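Local coordinates for isomaltodextranase (Arthrobacter globiformis, PDB 5AWO), which hydrolyses (1->6)-alpha-D-glucosidic linkages in polysaccharides such as dextran, removing successive isomaltose units from the non-reducing chain ends, at residues A25-F31 against L258-D262; M250-G254 against W302-N306. One frame throughout, in Å; residues are numbered along the deposited sequence.

Contacts 1 and 2 lie at the two ends of the same helix, 251-260, with their centres about 12 Å apart. Contact 2 joins the irregular turn at its start to the 302-306 segment; contact 1 joins its last turn and the following bend to the N-terminal segment 25-31. Both are partly buried, with 378 Å² covered in contact 1 and 286 Å² in contact 2. Contact 1 is mostly polar, built on a buried carboxylate and a helix-end carbonyl. Contact 2 combines a methionine methyl over an indole with polar bonds at its more exposed edge. They meet where Leu258 CD2 packs 3.4 Å from Arg305 NH1.

Contact 1 (A25-F31 against L258-D262); sequences ASRNSVF and LANGD
Arg27 meets the carboxylate of Asp262 side-on: NE lies 2.8 Å from OD1 in a nearly straight bond (167°), and NH1 lies 2.9 Å from OD2, on its syn lone pair. The fork is not flat, since the guanidinium and carboxylate planes are 56° apart. NE and Ser29 OG approach OD1 from opposite faces of the carboxylate, the hydroxyl donating over 2.7 Å. A water between Ser29 N and OD1 adds a third donor to this oxygen. With CG anti to the backbone N (chi1 167°) and a bend at chi3, the arginine chain runs past the backbone of Asn260 and Gly261 to reach the acid.

At the helix end, Leu258 O accepts from Arg27 N over 3.0 Å, and Ser26 CA makes a C-H...O contact with the same oxygen at 3.3 Å. Beside it, Ser26 CB packs on Leu258 CD1 at 3.6 Å, while Ser26 OG binds Gly309 O.

A leucine in place of Arg27 has no guanidinium, and the buried carboxylate would probably be left without its charged mate, held mainly by Ser29, Val243 and the water.

Farther out, Asn234 and Gly238 bind the arginine's NH2 and NH1, and Val243 N binds Asp262 OD2. Ser29 is the N-cap of helix 30-34. Asp262 precedes strand 263-265, at the end opposite that where the nucleophile Asp201 follows strand 197-200; the coordinates fit a structural salt bridge, and the proton-donor assignment, made by close similarity, needs caution. Here the 25-31 segment packs against the turn between helix 251-260 and strand 263-265 of the TIM barrel.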
loop_
_atom_site.group_PDB
_atom_site.type_symbol
_atom_site.label_atom_id
_atom_site.label_comp_id
_atom_site.label_asym_id
_atom_site.label_seq_id
_atom_site.Cartn_x
_atom_site.Cartn_y
_atom_site.Cartn_z
ATOM N N ALA A 25 1.755 -12.441 -9.519
ATOM C CA ALA A 25 2.465 -12.709 -8.288
ATOM C C ALA A 25 2.003 -11.794 -7.134
ATOM O O ALA A 25 2.693 -11.694 -6.122
ATOM C CB ALA A 25 3.960 -12.580 -8.511
ATOM N N SER A 26 0.856 -11.141 -7.292
ATOM C CA SER A 26 0.296 -10.318 -6.221
ATOM C C SER A 26 -1.114 -10.740 -5.877
ATOM O O SER A 26 -1.811 -11.357 -6.698
ATOM C CB SER A 26 0.323 -8.844 -6.621
ATOM O OG SER A 26 -0.670 -8.540 -7.594
ATOM N N ARG A 27 -1.543 -10.433 -4.661
ATOM C CA ARG A 27 -2.910 -10.700 -4.238
ATOM C C ARG A 27 -3.921 -10.001 -5.118
ATOM O O ARG A 27 -5.009 -10.528 -5.361
ATOM C CB ARG A 27 -3.091 -10.283 -2.772
ATOM C CG ARG A 27 -4.522 -10.200 -2.273
ATOM C CD ARG A 27 -4.538 -9.950 -0.773
ATOM N NE ARG A 27 -5.640 -9.134 -0.322
ATOM C CZ ARG A 27 -6.823 -9.567 0.101
ATOM N NH1 ARG A 27 -7.720 -8.715 0.501
ATOM N NH2 ARG A 27 -7.122 -10.879 0.108
ATOM N N ASN A 28 -3.592 -8.795 -5.584
ATOM C CA ASN A 28 -4.373 -8.154 -6.646
ATOM C C ASN A 28 -5.831 -7.977 -6.280
ATOM O O ASN A 28 -6.751 -8.210 -7.112
ATOM C CB ASN A 28 -4.214 -9.032 -7.920
ATOM C CG ASN A 28 -4.787 -8.414 -9.169
ATOM O OD1 ASN A 28 -4.655 -7.219 -9.452
ATOM N ND2 ASN A 28 -5.420 -9.268 -9.976
ATOM N N SER A 29 -6.081 -7.548 -5.047
ATOM C CA SER A 29 -7.438 -7.398 -4.545
ATOM C C SER A 29 -8.082 -6.076 -5.000
ATOM O O SER A 29 -7.418 -5.160 -5.452
ATOM C CB SER A 29 -7.459 -7.446 -3.030
ATOM O OG SER A 29 -7.169 -6.145 -2.500
ATOM N N VAL A 30 -9.401 -5.982 -4.806
ATOM C CA VAL A 30 -10.125 -4.768 -5.086
ATOM C C VAL A 30 -9.543 -3.583 -4.290
ATOM O O VAL A 30 -9.608 -2.440 -4.738
ATOM C CB VAL A 30 -11.641 -4.974 -4.807
ATOM C CG1 VAL A 30 -11.931 -5.327 -3.359
ATOM C CG2 VAL A 30 -12.459 -3.796 -5.290
ATOM N N PHE A 31 -8.988 -3.853 -3.108
ATOM C CA PHE A 31 -8.417 -2.764 -2.312
ATOM C C PHE A 31 -7.223 -2.111 -2.993
ATOM O O PHE A 31 -7.185 -0.874 -3.140
ATOM C CB PHE A 31 -8.012 -3.268 -0.935
ATOM C CG PHE A 31 -9.181 -3.658 -0.087
ATOM C CD1 PHE A 31 -9.929 -2.707 0.597
ATOM C CD2 PHE A 31 -9.532 -4.991 0.030
ATOM C CE1 PHE A 31 -11.020 -3.082 1.357
ATOM C CE2 PHE A 31 -10.606 -5.364 0.797
ATOM C CZ PHE A 31 -11.349 -4.415 1.461
ATOM N N LEU A 258 3.607 -9.344 -0.954
ATOM C CA LEU A 258 2.957 -8.897 -2.183
ATOM C C LEU A 258 1.901 -9.918 -2.647
ATOM O O LEU A 258 0.799 -9.551 -3.071
ATOM C CB LEU A 258 4.018 -8.710 -3.250
ATOM C CG LEU A 258 3.532 -8.411 -4.651
ATOM C CD1 LEU A 258 2.844 -7.063 -4.710
ATOM C CD2 LEU A 258 4.745 -8.451 -5.551
ATOM N N ALA A 259 2.259 -11.200 -2.551
ATOM C CA ALA A 259 1.356 -12.290 -3.011
ATOM C C ALA A 259 0.101 -12.414 -2.171
ATOM O O ALA A 259 -0.914 -12.918 -2.661
ATOM C CB ALA A 259 2.096 -13.615 -3.006
ATOM N N ASN A 260 0.164 -11.959 -0.904
ATOM C CA ASN A 260 -0.868 -12.272 0.062
ATOM C C ASN A 260 -1.490 -11.133 0.860
ATOM O O ASN A 260 -2.429 -11.358 1.609
ATOM C CB ASN A 260 -0.317 -13.306 1.040
ATOM C CG ASN A 260 0.029 -14.606 0.354
ATOM O OD1 ASN A 260 1.216 -14.983 0.222
ATOM N ND2 ASN A 260 -0.986 -15.256 -0.122
ATOM N N GLY A 261 -1.016 -9.900 0.644
ATOM C CA GLY A 261 -1.473 -8.759 1.399
ATOM C C GLY A 261 -1.907 -7.581 0.570
ATOM O O GLY A 261 -1.682 -7.556 -0.646
ATOM N N ASP A 262 -2.516 -6.613 1.247
ATOM C CA ASP A 262 -2.879 -5.320 0.629
ATOM C C ASP A 262 -1.929 -4.188 1.028
ATOM O O ASP A 262 -1.587 -3.387 0.175
ATOM C CB ASP A 262 -4.327 -4.958 0.951
ATOM C CG ASP A 262 -5.313 -5.991 0.442
ATOM O OD1 ASP A 262 -5.179 -6.363 -0.744
ATOM O OD2 ASP A 262 -6.200 -6.353 1.223
HETATM O O HOH W 1 -1.366 -7.364 -3.860
HETATM O O HOH W 2 -3.960 -6.686 -3.234
#

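Contact 2 (M250-G254 against W302-N306); sequences MFQDG and WSHRN
A CH-pi contact and a His-carboxylate hydrogen bond join Met250 and Asp253 to Trp302 and His304 at the weakly bonded, left-handed turn that opens helix 251-260. Met250 CE sits over one face of the indole, 3.6 Å from the centroid of the six-membered ring and 5° off its normal. Met250 SD stands farther above the same face, 5.0 Å from that centroid, a Met-aromatic contact at a distance. Bends at chi2 and chi3 fold the methionine chain back over the ring, and CB closes on Trp302 CZ2 at 3.4 Å.

Asp253 carries the polar half. Its OD1 accepts a hydrogen bond from His304 NE2 on the syn lone pair, over 2.8 Å and at 178°; OD1 lies in the plane of the imidazole, and the two flat groups are nearly coplanar. Arg391 binds ND1 of the same ring, fixing its rotation from the other nitrogen. The backbone oxygen of Asp253 is gripped side-on by Arg305, with NE and NH2 each 3.0 Å away. Asp253 OD2 instead lies over the guanidinium face, 3.7 Å from NH2, a long salt bridge of charge alone.

Gln252, Asp253 and Gly254 have left-handed helical backbone angles, with phi 68° at Gly254, and Gly254 N bonds to Met250 O at 2.9 Å.

Trp292 meets Trp302 edge-to-face, and Leu313 of strand 312-314 packs on the indole. Helix 295-302 leads into the short 3-10 turn at 303-305, whose His304 touches Tyr378 on strand 375-378.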
loop_
_atom_site.group_PDB
_atom_site.type_symbol
_atom_site.label_atom_id
_atom_site.label_comp_id
_atom_site.label_asym_id
_atom_site.label_seq_id
_atom_site.Cartn_x
_atom_site.Cartn_y
_atom_site.Cartn_z
ATOM N N MET A 250 9.854 -8.814 4.659
ATOM C CA MET A 250 9.872 -8.507 3.236
ATOM C C MET A 250 11.003 -9.181 2.473
ATOM O O MET A 250 11.571 -8.611 1.543
ATOM C CB MET A 250 9.957 -6.988 3.034
ATOM C CG MET A 250 8.835 -6.195 3.679
ATOM S SD MET A 250 7.235 -6.444 2.870
ATOM C CE MET A 250 7.448 -5.419 1.418
ATOM N N PHE A 251 11.333 -10.412 2.856
ATOM C CA PHE A 251 12.396 -11.111 2.161
ATOM C C PHE A 251 12.062 -11.301 0.662
ATOM O O PHE A 251 10.904 -11.251 0.232
ATOM C CB PHE A 251 12.637 -12.486 2.822
ATOM C CG PHE A 251 13.197 -12.430 4.218
ATOM C CD1 PHE A 251 14.243 -11.575 4.560
ATOM C CD2 PHE A 251 12.705 -13.290 5.197
ATOM C CE1 PHE A 251 14.767 -11.569 5.850
ATOM C CE2 PHE A 251 13.226 -13.283 6.485
ATOM C CZ PHE A 251 14.259 -12.420 6.812
ATOM N N GLN A 252 13.101 -11.505 -0.135
ATOM C CA GLN A 252 12.956 -11.705 -1.572
ATOM C C GLN A 252 12.115 -10.585 -2.202
ATOM O O GLN A 252 11.164 -10.826 -2.938
ATOM C CB GLN A 252 12.323 -13.068 -1.868
ATOM C CG GLN A 252 13.052 -14.261 -1.279
ATOM C CD GLN A 252 12.421 -15.565 -1.738
ATOM O OE1 GLN A 252 11.257 -15.837 -1.446
ATOM N NE2 GLN A 252 13.177 -16.366 -2.486
ATOM N N ASP A 253 12.501 -9.349 -1.882
ATOM C CA ASP A 253 11.864 -8.153 -2.431
ATOM C C ASP A 253 10.362 -8.173 -2.158
ATOM O O ASP A 253 9.553 -7.822 -2.999
ATOM C CB ASP A 253 12.174 -8.049 -3.922
ATOM C CG ASP A 253 11.971 -6.641 -4.489
ATOM O OD1 ASP A 253 11.897 -5.654 -3.723
ATOM O OD2 ASP A 253 11.914 -6.528 -5.730
ATOM N N GLY A 254 10.010 -8.560 -0.944
ATOM C CA GLY A 254 8.629 -8.568 -0.519
ATOM C C GLY A 254 7.698 -9.585 -1.175
ATOM O O GLY A 254 6.481 -9.382 -1.184
ATOM N N TRP A 302 10.496 1.198 -1.240
ATOM C CA TRP A 302 9.539 0.148 -1.592
ATOM C C TRP A 302 8.613 0.596 -2.715
ATOM O O TRP A 302 7.721 -0.163 -3.098
ATOM C CB TRP A 302 8.747 -0.283 -0.339
ATOM C CG TRP A 302 9.519 -1.234 0.512
ATOM C CD1 TRP A 302 9.987 -1.048 1.775
ATOM C CD2 TRP A 302 9.910 -2.561 0.130
ATOM N NE1 TRP A 302 10.630 -2.172 2.205
ATOM C CE2 TRP A 302 10.601 -3.121 1.211
ATOM C CE3 TRP A 302 9.720 -3.338 -1.033
ATOM C CZ2 TRP A 302 11.145 -4.405 1.165
ATOM C CZ3 TRP A 302 10.223 -4.600 -1.067
ATOM C CH2 TRP A 302 10.932 -5.141 0.015
ATOM N N SER A 303 8.841 1.784 -3.287
ATOM C CA SER A 303 7.942 2.322 -4.287
ATOM C C SER A 303 7.799 1.477 -5.549
ATOM O O SER A 303 6.765 1.538 -6.193
ATOM C CB SER A 303 8.319 3.759 -4.664
ATOM O OG SER A 303 9.601 3.858 -5.245
ATOM N N HIS A 304 8.841 0.728 -5.890
ATOM C CA HIS A 304 8.774 -0.184 -7.053
ATOM C C HIS A 304 7.697 -1.263 -6.875
ATOM O O HIS A 304 7.269 -1.894 -7.868
ATOM C CB HIS A 304 10.135 -0.808 -7.356
ATOM C CG HIS A 304 10.688 -1.626 -6.240
ATOM N ND1 HIS A 304 11.158 -1.063 -5.070
ATOM C CD2 HIS A 304 10.824 -2.965 -6.092
ATOM C CE1 HIS A 304 11.553 -2.019 -4.253
ATOM N NE2 HIS A 304 11.337 -3.185 -4.843
ATOM N N ARG A 305 7.252 -1.494 -5.634
ATOM C CA ARG A 305 6.184 -2.445 -5.322
ATOM C C ARG A 305 4.801 -1.826 -5.139
ATOM O O ARG A 305 3.856 -2.541 -4.743
ATOM C CB ARG A 305 6.555 -3.233 -4.061
ATOM C CG ARG A 305 7.760 -4.154 -4.225
ATOM C CD ARG A 305 7.540 -5.131 -5.374
ATOM N NE ARG A 305 8.239 -6.384 -5.217
ATOM C CZ ARG A 305 8.164 -7.388 -6.085
ATOM N NH1 ARG A 305 7.476 -7.229 -7.213
ATOM N NH2 ARG A 305 8.816 -8.518 -5.808
ATOM N N ASN A 306 4.667 -0.525 -5.402
ATOM C CA ASN A 306 3.384 0.132 -5.156
ATOM C C ASN A 306 2.492 0.155 -6.401
ATOM O O ASN A 306 2.881 -0.348 -7.457
ATOM C CB ASN A 306 3.565 1.511 -4.530
ATOM C CG ASN A 306 3.952 2.595 -5.515
ATOM O OD1 ASN A 306 3.845 2.454 -6.733
ATOM N ND2 ASN A 306 4.353 3.747 -4.972
#